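Long-range contact in hydrogenase maturation factor (Thermoanaerobacter tengcongensis, PDB 3VTH), which probably uses carbamoyl phosphate and ATP to carbamoylate the C-terminal cysteine of HypE during maturation of [NiFe]-hydrogenases: residues R532-N544 with I585-R599. Numbering follows the deposited sequence.
Sequences RIAHLKYKPLPGN and IDRKINTAYVSSMGR
P540, P542 and I585 form the apolar centre on one face of a two-stranded antiparallel pairing. The I585 side chain straddles both prolines: CG2 lies 3.6 Å from P540 CG, while CG1 reaches P542 CB at 3.7 Å. Y593 meets P540 CB through CE1. On the opposite face, with CG trans to the backbone N (chi1 -160°), the L541 branch reaches across V594 at about a right angle and sets CD1 against R599 CD. Four backbone hydrogen bonds join K539 to V594 and L541 to A592, and G543 N adds a fifth to N590 O. Where the strands part, a water donates to K537 O and V594 O. Y538 turns the edge of its ring to the V594–S595 peptide, CD1 lying 3.6 Å from V594 C, and its OH is gripped end-on by NH1 and NH2 of R532, nearly in the guanidinium plane, and hydrogen-bonded to D514. A leucine here would probably leave the R532 guanidinium without this acceptor and the V594–S595 peptide less covered. S595 OG accepts from L536 N (3.1 Å) and is hydrogen-bonded to E521. S596, hydrogen-bonded to G508 O, is the N-cap of helix 597-607, its OG accepting from R599 N, and G598 and R599 touch the bound nucleotide analogue. In the second Kae1-like subdomain, strand 591-594 connects helix 575-587 to this helix, alongside the end of strand 530-542, whose earlier part runs between strands 517-525 and 645-647.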
ATOM      1  N   ARG A 532     -17.141 -23.096   2.652  1.00 30.51           N
ATOM      2  CA  ARG A 532     -17.719 -22.115   3.553  1.00 29.16           C
ATOM      3  C   ARG A 532     -18.245 -22.842   4.782  1.00 29.66           C
ATOM      4  O   ARG A 532     -19.113 -23.707   4.669  1.00 29.56           O
ATOM      5  CB  ARG A 532     -18.872 -21.402   2.861  1.00 29.52           C
ATOM      6  CG  ARG A 532     -19.346 -20.160   3.596  1.00 30.31           C
ATOM      7  CD  ARG A 532     -20.712 -19.763   3.044  1.00 31.72           C
ATOM      8  NE  ARG A 532     -21.052 -18.390   3.397  1.00 30.44           N
ATOM      9  CZ  ARG A 532     -22.225 -17.840   3.127  1.00 30.08           C
ATOM     10  NH1 ARG A 532     -23.172 -18.557   2.515  1.00 28.30           N
ATOM     11  NH2 ARG A 532     -22.445 -16.582   3.475  1.00 29.09           N
ATOM     12  N   ILE A 533     -17.734 -22.488   5.957  1.00 28.07           N
ATOM     13  CA  ILE A 533     -18.052 -23.237   7.172  1.00 28.45           C
ATOM     14  C   ILE A 533     -19.035 -22.475   8.051  1.00 28.09           C
ATOM     15  O   ILE A 533     -19.901 -23.077   8.690  1.00 27.82           O
ATOM     16  CB  ILE A 533     -16.780 -23.559   7.987  1.00 29.05           C
ATOM     17  CG1 ILE A 533     -15.741 -24.270   7.105  1.00 31.15           C
ATOM     18  CG2 ILE A 533     -17.112 -24.394   9.244  1.00 31.05           C
ATOM     19  CD1 ILE A 533     -16.193 -25.641   6.598  1.00 34.02           C
ATOM     20  N   ALA A 534     -18.889 -21.153   8.090  1.00 26.36           N
ATOM     21  CA  ALA A 534     -19.696 -20.327   9.005  1.00 26.96           C
ATOM     22  C   ALA A 534     -19.886 -18.929   8.429  1.00 26.00           C
ATOM     23  O   ALA A 534     -19.069 -18.461   7.646  1.00 25.81           O
ATOM     24  CB  ALA A 534     -19.040 -20.248  10.409  1.00 26.79           C
ATOM     25  N   HIS A 535     -20.992 -18.290   8.799  1.00 26.46           N
ATOM     26  CA  HIS A 535     -21.282 -16.928   8.364  1.00 26.10           C
ATOM     27  C   HIS A 535     -22.309 -16.296   9.295  1.00 26.15           C
ATOM     28  O   HIS A 535     -22.816 -16.959  10.184  1.00 27.31           O
ATOM     29  CB  HIS A 535     -21.769 -16.916   6.906  1.00 25.85           C
ATOM     30  CG  HIS A 535     -23.059 -17.644   6.675  1.00 27.44           C
ATOM     31  ND1 HIS A 535     -24.284 -17.011   6.713  1.00 25.07           N
ATOM     32  CD2 HIS A 535     -23.314 -18.937   6.340  1.00 28.83           C
ATOM     33  CE1 HIS A 535     -25.239 -17.886   6.443  1.00 26.81           C
ATOM     34  NE2 HIS A 535     -24.680 -19.060   6.210  1.00 28.14           N
ATOM     35  N   LEU A 536     -22.598 -15.019   9.098  1.00 25.47           N
ATOM     36  CA  LEU A 536     -23.666 -14.341   9.847  1.00 25.74           C
ATOM     37  C   LEU A 536     -25.023 -14.577   9.188  1.00 25.79           C
ATOM     38  O   LEU A 536     -25.089 -14.688   7.965  1.00 25.78           O
ATOM     39  CB  LEU A 536     -23.378 -12.840   9.948  1.00 25.09           C
ATOM     40  CG  LEU A 536     -22.196 -12.424  10.829  1.00 26.58           C
ATOM     41  CD1 LEU A 536     -22.046 -10.881  10.864  1.00 27.56           C
ATOM     42  CD2 LEU A 536     -22.325 -12.980  12.256  1.00 27.75           C
ATOM     43  N   LYS A 537     -26.095 -14.680   9.991  1.00 25.57           N
ATOM     44  CA  LYS A 537     -27.440 -14.887   9.452  1.00 26.48           C
ATOM     45  C   LYS A 537     -27.776 -13.738   8.506  1.00 26.47           C
ATOM     46  O   LYS A 537     -27.658 -12.568   8.879  1.00 26.42           O
ATOM     47  CB  LYS A 537     -28.503 -15.001  10.565  1.00 27.52           C
ATOM     48  CG  LYS A 537     -29.900 -15.390  10.041  1.00 28.26           C
ATOM     49  CD  LYS A 537     -30.962 -15.374  11.164  1.00 29.95           C
ATOM     50  CE  LYS A 537     -32.333 -15.857  10.642  1.00 32.36           C
ATOM     51  NZ  LYS A 537     -33.351 -15.736  11.742  1.00 37.40           N
ATOM     52  N   TYR A 538     -28.141 -14.081   7.270  1.00 26.76           N
ATOM     53  CA  TYR A 538     -28.427 -13.084   6.227  1.00 26.62           C
ATOM     54  C   TYR A 538     -29.476 -12.053   6.651  1.00 26.95           C
ATOM     55  O   TYR A 538     -30.529 -12.432   7.149  1.00 27.35           O
ATOM     56  CB  TYR A 538     -28.922 -13.786   4.960  1.00 27.09           C
ATOM     57  CG  TYR A 538     -27.821 -14.452   4.183  1.00 28.00           C
ATOM     58  CD1 TYR A 538     -26.721 -13.718   3.749  1.00 29.00           C
ATOM     59  CD2 TYR A 538     -27.889 -15.808   3.855  1.00 29.40           C
ATOM     60  CE1 TYR A 538     -25.695 -14.315   3.022  1.00 28.61           C
ATOM     61  CE2 TYR A 538     -26.874 -16.413   3.122  1.00 29.76           C
ATOM     62  CZ  TYR A 538     -25.775 -15.643   2.717  1.00 29.79           C
ATOM     63  OH  TYR A 538     -24.755 -16.191   1.987  1.00 32.28           O
ATOM     64  N   LYS A 539     -29.173 -10.766   6.449  1.00 26.19           N
ATOM     65  CA  LYS A 539     -30.121  -9.686   6.704  1.00 26.89           C
ATOM     66  C   LYS A 539     -30.371  -8.935   5.411  1.00 28.03           C
ATOM     67  O   LYS A 539     -29.441  -8.768   4.597  1.00 26.74           O
ATOM     68  CB  LYS A 539     -29.573  -8.702   7.758  1.00 26.49           C
ATOM     69  CG  LYS A 539     -29.247  -9.337   9.111  1.00 25.05           C
ATOM     70  CD  LYS A 539     -30.545  -9.820   9.796  1.00 28.08           C
ATOM     71  CE  LYS A 539     -30.240 -10.611  11.060  1.00 26.31           C
ATOM     72  NZ  LYS A 539     -31.459 -11.297  11.604  1.00 26.24           N
ATOM     73  N   PRO A 540     -31.614  -8.455   5.220  1.00 29.41           N
ATOM     74  CA  PRO A 540     -31.941  -7.706   4.008  1.00 31.31           C
ATOM     75  C   PRO A 540     -31.296  -6.319   4.051  1.00 33.08           C
ATOM     76  O   PRO A 540     -31.221  -5.696   5.118  1.00 33.85           O
ATOM     77  CB  PRO A 540     -33.474  -7.607   4.054  1.00 32.13           C
ATOM     78  CG  PRO A 540     -33.809  -7.614   5.538  1.00 31.97           C
ATOM     79  CD  PRO A 540     -32.761  -8.553   6.150  1.00 30.56           C
ATOM     80  N   LEU A 541     -30.820  -5.849   2.912  1.00 33.91           N
ATOM     81  CA  LEU A 541     -30.233  -4.530   2.828  1.00 36.14           C
ATOM     82  C   LEU A 541     -30.994  -3.785   1.740  1.00 38.49           C
ATOM     83  O   LEU A 541     -30.786  -4.044   0.563  1.00 37.47           O
ATOM     84  CB  LEU A 541     -28.746  -4.651   2.463  1.00 35.56           C
ATOM     85  CG  LEU A 541     -27.846  -3.468   2.777  1.00 37.54           C
ATOM     86  CD1 LEU A 541     -27.441  -3.554   4.238  1.00 39.88           C
ATOM     87  CD2 LEU A 541     -26.597  -3.490   1.890  1.00 39.35           C
ATOM     88  N   PRO A 542     -31.919  -2.896   2.137  1.00 42.15           N
ATOM     89  CA  PRO A 542     -32.780  -2.193   1.180  1.00 45.60           C
ATOM     90  C   PRO A 542     -32.057  -1.019   0.529  1.00 48.11           C
ATOM     91  O   PRO A 542     -31.458  -0.187   1.223  1.00 47.78           O
ATOM     92  CB  PRO A 542     -33.932  -1.692   2.059  1.00 46.94           C
ATOM     93  CG  PRO A 542     -33.287  -1.478   3.399  1.00 45.01           C
ATOM     94  CD  PRO A 542     -32.266  -2.572   3.534  1.00 42.47           C
ATOM     95  N   GLY A 543     -32.096  -0.973  -0.799  1.00 51.13           N
ATOM     96  CA  GLY A 543     -31.495   0.122  -1.550  1.00 54.30           C
ATOM     97  C   GLY A 543     -30.125  -0.205  -2.106  1.00 55.26           C
ATOM     98  O   GLY A 543     -29.705   0.401  -3.093  1.00 56.18           O
ATOM     99  N   ASN A 544     -29.424  -1.141  -1.456  1.00 56.02           N
ATOM    100  CA  ASN A 544     -28.146  -1.701  -1.941  1.00 56.65           C
ATOM    101  C   ASN A 544     -26.914  -0.793  -1.849  1.00 57.08           C
ATOM    102  O   ASN A 544     -26.017  -1.032  -1.032  1.00 56.89           O
ATOM    103  CB  ASN A 544     -28.292  -2.256  -3.371  1.00 57.27           C
ATOM    104  CG  ASN A 544     -29.254  -3.421  -3.446  1.00 58.13           C
ATOM    105  OD1 ASN A 544     -29.467  -4.127  -2.458  1.00 57.68           O
ATOM    106  ND2 ASN A 544     -29.844  -3.629  -4.622  1.00 59.08           N
ATOM    107  N   ILE A 585     -38.219  -3.903   1.773  1.00 36.17           N
ATOM    108  CA  ILE A 585     -37.693  -5.155   2.314  1.00 35.21           C
ATOM    109  C   ILE A 585     -38.709  -6.294   2.159  1.00 36.58           C
ATOM    110  O   ILE A 585     -38.381  -7.346   1.605  1.00 35.29           O
ATOM    111  CB  ILE A 585     -37.301  -5.016   3.787  1.00 35.07           C
ATOM    112  CG1 ILE A 585     -36.105  -4.060   3.924  1.00 33.62           C
ATOM    113  CG2 ILE A 585     -36.999  -6.409   4.399  1.00 33.87           C
ATOM    114  CD1 ILE A 585     -35.761  -3.720   5.381  1.00 35.62           C
ATOM    115  N   ASP A 586     -39.933  -6.061   2.638  1.00 37.40           N
ATOM    116  CA  ASP A 586     -40.997  -7.054   2.605  1.00 39.80           C
ATOM    117  C   ASP A 586     -41.337  -7.511   1.181  1.00 40.11           C
ATOM    118  O   ASP A 586     -41.672  -8.670   0.969  1.00 40.51           O
ATOM    119  CB  ASP A 586     -42.265  -6.484   3.270  1.00 41.21           C
ATOM    120  CG  ASP A 586     -43.327  -7.541   3.517  1.00 45.45           C
ATOM    121  OD1 ASP A 586     -43.082  -8.466   4.327  1.00 47.68           O
ATOM    122  OD2 ASP A 586     -44.425  -7.431   2.923  1.00 48.37           O
ATOM    123  N   ARG A 587     -41.267  -6.589   0.222  1.00 40.48           N
ATOM    124  CA  ARG A 587     -41.703  -6.847  -1.161  1.00 41.31           C
ATOM    125  C   ARG A 587     -40.540  -7.231  -2.077  1.00 40.62           C
ATOM    126  O   ARG A 587     -40.748  -7.501  -3.258  1.00 41.66           O
ATOM    127  CB  ARG A 587     -42.432  -5.628  -1.733  1.00 42.27           C
ATOM    128  CG  ARG A 587     -43.720  -5.260  -1.006  1.00 42.79           C
ATOM    129  CD  ARG A 587     -44.355  -4.000  -1.570  1.00 41.83           C
ATOM    130  NE  ARG A 587     -45.426  -3.500  -0.707  1.00 41.75           N
ATOM    131  CZ  ARG A 587     -46.298  -2.551  -1.050  1.00 43.29           C
ATOM    132  NH1 ARG A 587     -46.229  -1.965  -2.244  1.00 43.15           N
ATOM    133  NH2 ARG A 587     -47.236  -2.176  -0.193  1.00 42.67           N
ATOM    134  N   LYS A 588     -39.331  -7.253  -1.512  1.00 39.01           N
ATOM    135  CA  LYS A 588     -38.058  -7.552  -2.215  1.00 39.01           C
ATOM    136  C   LYS A 588     -37.760  -6.595  -3.376  1.00 39.01           C
ATOM    137  O   LYS A 588     -37.352  -7.006  -4.480  1.00 38.36           O
ATOM    138  CB  LYS A 588     -37.959  -9.026  -2.645  1.00 39.69           C
ATOM    139  CG  LYS A 588     -38.221 -10.029  -1.518  1.00 41.59           C
ATOM    140  CD  LYS A 588     -38.435 -11.443  -2.076  1.00 48.10           C
ATOM    141  CE  LYS A 588     -38.389 -12.494  -0.962  1.00 49.90           C
ATOM    142  NZ  LYS A 588     -36.998 -12.585  -0.397  1.00 50.04           N
ATOM    143  N   ILE A 589     -37.962  -5.309  -3.098  1.00 38.76           N
ATOM    144  CA  ILE A 589     -37.618  -4.246  -4.032  1.00 38.74           C
ATOM    145  C   ILE A 589     -36.203  -3.754  -3.730  1.00 37.26           C
ATOM    146  O   ILE A 589     -35.931  -3.281  -2.616  1.00 35.73           O
ATOM    147  CB  ILE A 589     -38.642  -3.084  -3.942  1.00 39.97           C
ATOM    148  CG1 ILE A 589     -40.032  -3.572  -4.380  1.00 41.38           C
ATOM    149  CG2 ILE A 589     -38.173  -1.901  -4.790  1.00 40.46           C
ATOM    150  CD1 ILE A 589     -41.190  -2.723  -3.900  1.00 40.18           C
ATOM    151  N   ASN A 590     -35.310  -3.879  -4.713  1.00 36.64           N
ATOM    152  CA  ASN A 590     -33.902  -3.461  -4.588  1.00 36.83           C
ATOM    153  C   ASN A 590     -33.247  -3.909  -3.280  1.00 35.91           C
ATOM    154  O   ASN A 590     -32.543  -3.131  -2.628  1.00 34.85           O
ATOM    155  CB  ASN A 590     -33.772  -1.931  -4.728  1.00 37.34           C
ATOM    156  CG  ASN A 590     -34.082  -1.441  -6.120  1.00 39.51           C
ATOM    157  OD1 ASN A 590     -33.810  -2.120  -7.113  1.00 40.28           O
ATOM    158  ND2 ASN A 590     -34.644  -0.241  -6.206  1.00 39.06           N
ATOM    159  N   THR A 591     -33.494  -5.156  -2.890  1.00 35.74           N
ATOM    160  CA  THR A 591     -33.031  -5.654  -1.603  1.00 34.98           C
ATOM    161  C   THR A 591     -31.982  -6.742  -1.799  1.00 34.23           C
ATOM    162  O   THR A 591     -32.203  -7.696  -2.542  1.00 35.21           O
ATOM    163  CB  THR A 591     -34.238  -6.138  -0.779  1.00 35.97           C
ATOM    164  OG1 THR A 591     -35.030  -4.996  -0.420  1.00 37.12           O
ATOM    165  CG2 THR A 591     -33.810  -6.860   0.491  1.00 35.22           C
ATOM    166  N   ALA A 592     -30.824  -6.570  -1.171  1.00 32.79           N
ATOM    167  CA  ALA A 592     -29.787  -7.597  -1.188  1.00 32.69           C
ATOM    168  C   ALA A 592     -29.787  -8.280   0.169  1.00 32.34           C
ATOM    169  O   ALA A 592     -30.244  -7.696   1.151  1.00 33.17           O
ATOM    170  CB  ALA A 592     -28.414  -6.983  -1.477  1.00 32.22           C
ATOM    171  N   TYR A 593     -29.307  -9.514   0.232  1.00 31.18           N
ATOM    172  CA  TYR A 593     -29.148 -10.181   1.516  1.00 30.25           C
ATOM    173  C   TYR A 593     -27.678 -10.292   1.834  1.00 28.94           C
ATOM    174  O   TYR A 593     -26.872 -10.653   0.954  1.00 27.58           O
ATOM    175  CB  TYR A 593     -29.827 -11.547   1.501  1.00 31.33           C
ATOM    176  CG  TYR A 593     -31.325 -11.409   1.478  1.00 35.68           C
ATOM    177  CD1 TYR A 593     -32.056 -11.305   2.659  1.00 38.80           C
ATOM    178  CD2 TYR A 593     -32.015 -11.338   0.265  1.00 40.00           C
ATOM    179  CE1 TYR A 593     -33.456 -11.166   2.628  1.00 42.54           C
ATOM    180  CE2 TYR A 593     -33.394 -11.189   0.230  1.00 43.59           C
ATOM    181  CZ  TYR A 593     -34.101 -11.102   1.407  1.00 44.30           C
ATOM    182  OH  TYR A 593     -35.471 -10.967   1.341  1.00 49.41           O
ATOM    183  N   VAL A 594     -27.320  -9.953   3.077  1.00 27.81           N
ATOM    184  CA  VAL A 594     -25.901  -9.767   3.421  1.00 26.75           C
ATOM    185  C   VAL A 594     -25.471 -10.508   4.673  1.00 26.17           C
ATOM    186  O   VAL A 594     -26.203 -10.562   5.678  1.00 25.26           O
ATOM    187  CB  VAL A 594     -25.514  -8.258   3.580  1.00 26.78           C
ATOM    188  CG1 VAL A 594     -26.051  -7.446   2.417  1.00 27.74           C
ATOM    189  CG2 VAL A 594     -26.066  -7.684   4.930  1.00 27.55           C
ATOM    190  N   SER A 595     -24.281 -11.085   4.590  1.00 25.69           N
ATOM    191  CA  SER A 595     -23.536 -11.596   5.750  1.00 25.52           C
ATOM    192  C   SER A 595     -22.275 -10.762   5.709  1.00 25.24           C
ATOM    193  O   SER A 595     -21.425 -10.957   4.838  1.00 24.96           O
ATOM    194  CB  SER A 595     -23.193 -13.085   5.564  1.00 26.23           C
ATOM    195  OG  SER A 595     -22.154 -13.516   6.445  1.00 24.56           O
ATOM    196  N   SER A 596     -22.151  -9.788   6.602  1.00 24.38           N
ATOM    197  CA  SER A 596     -21.095  -8.792   6.424  1.00 23.48           C
ATOM    198  C   SER A 596     -20.678  -8.180   7.749  1.00 23.42           C
ATOM    199  O   SER A 596     -21.505  -7.622   8.460  1.00 22.22           O
ATOM    200  CB  SER A 596     -21.580  -7.683   5.482  1.00 23.47           C
ATOM    201  OG  SER A 596     -20.726  -6.540   5.535  1.00 25.33           O
ATOM    202  N   MET A 597     -19.383  -8.260   8.052  1.00 23.06           N
ATOM    203  CA  MET A 597     -18.848  -7.628   9.265  1.00 22.83           C
ATOM    204  C   MET A 597     -18.902  -6.107   9.154  1.00 22.59           C
ATOM    205  O   MET A 597     -19.186  -5.408  10.127  1.00 22.32           O
ATOM    206  CB  MET A 597     -17.423  -8.127   9.565  1.00 22.58           C
ATOM    207  CG  MET A 597     -16.872  -7.696  10.960  1.00 23.42           C
ATOM    208  SD  MET A 597     -17.947  -8.146  12.346  1.00 26.35           S
ATOM    209  CE  MET A 597     -18.036  -9.942  12.167  1.00 22.91           C
ATOM    210  N   GLY A 598     -18.663  -5.589   7.954  1.00 22.34           N
ATOM    211  CA  GLY A 598     -18.773  -4.134   7.717  1.00 21.97           C
ATOM    212  C   GLY A 598     -20.165  -3.575   7.994  1.00 22.86           C
ATOM    213  O   GLY A 598     -20.310  -2.541   8.664  1.00 22.99           O
ATOM    214  N   ARG A 599     -21.194  -4.252   7.485  1.00 22.42           N
ATOM    215  CA  ARG A 599     -22.564  -3.812   7.714  1.00 24.09           C
ATOM    216  C   ARG A 599     -22.962  -4.003   9.173  1.00 23.58           C
ATOM    217  O   ARG A 599     -23.723  -3.198   9.719  1.00 24.29           O
ATOM    218  CB  ARG A 599     -23.572  -4.529   6.784  1.00 24.46           C
ATOM    219  CG  ARG A 599     -23.349  -4.336   5.253  1.00 26.70           C
ATOM    220  CD  ARG A 599     -23.498  -2.891   4.724  1.00 31.42           C
ATOM    221  NE  ARG A 599     -22.405  -2.037   5.188  1.00 37.06           N
ATOM    222  CZ  ARG A 599     -21.212  -1.927   4.597  1.00 38.27           C
ATOM    223  NH1 ARG A 599     -20.939  -2.595   3.478  1.00 37.92           N
ATOM    224  NH2 ARG A 599     -20.287  -1.142   5.134  1.00 37.11           N
TER
HETATM  225  O   HOH W   1     -25.796 -10.465   8.470  1.00 24.36           O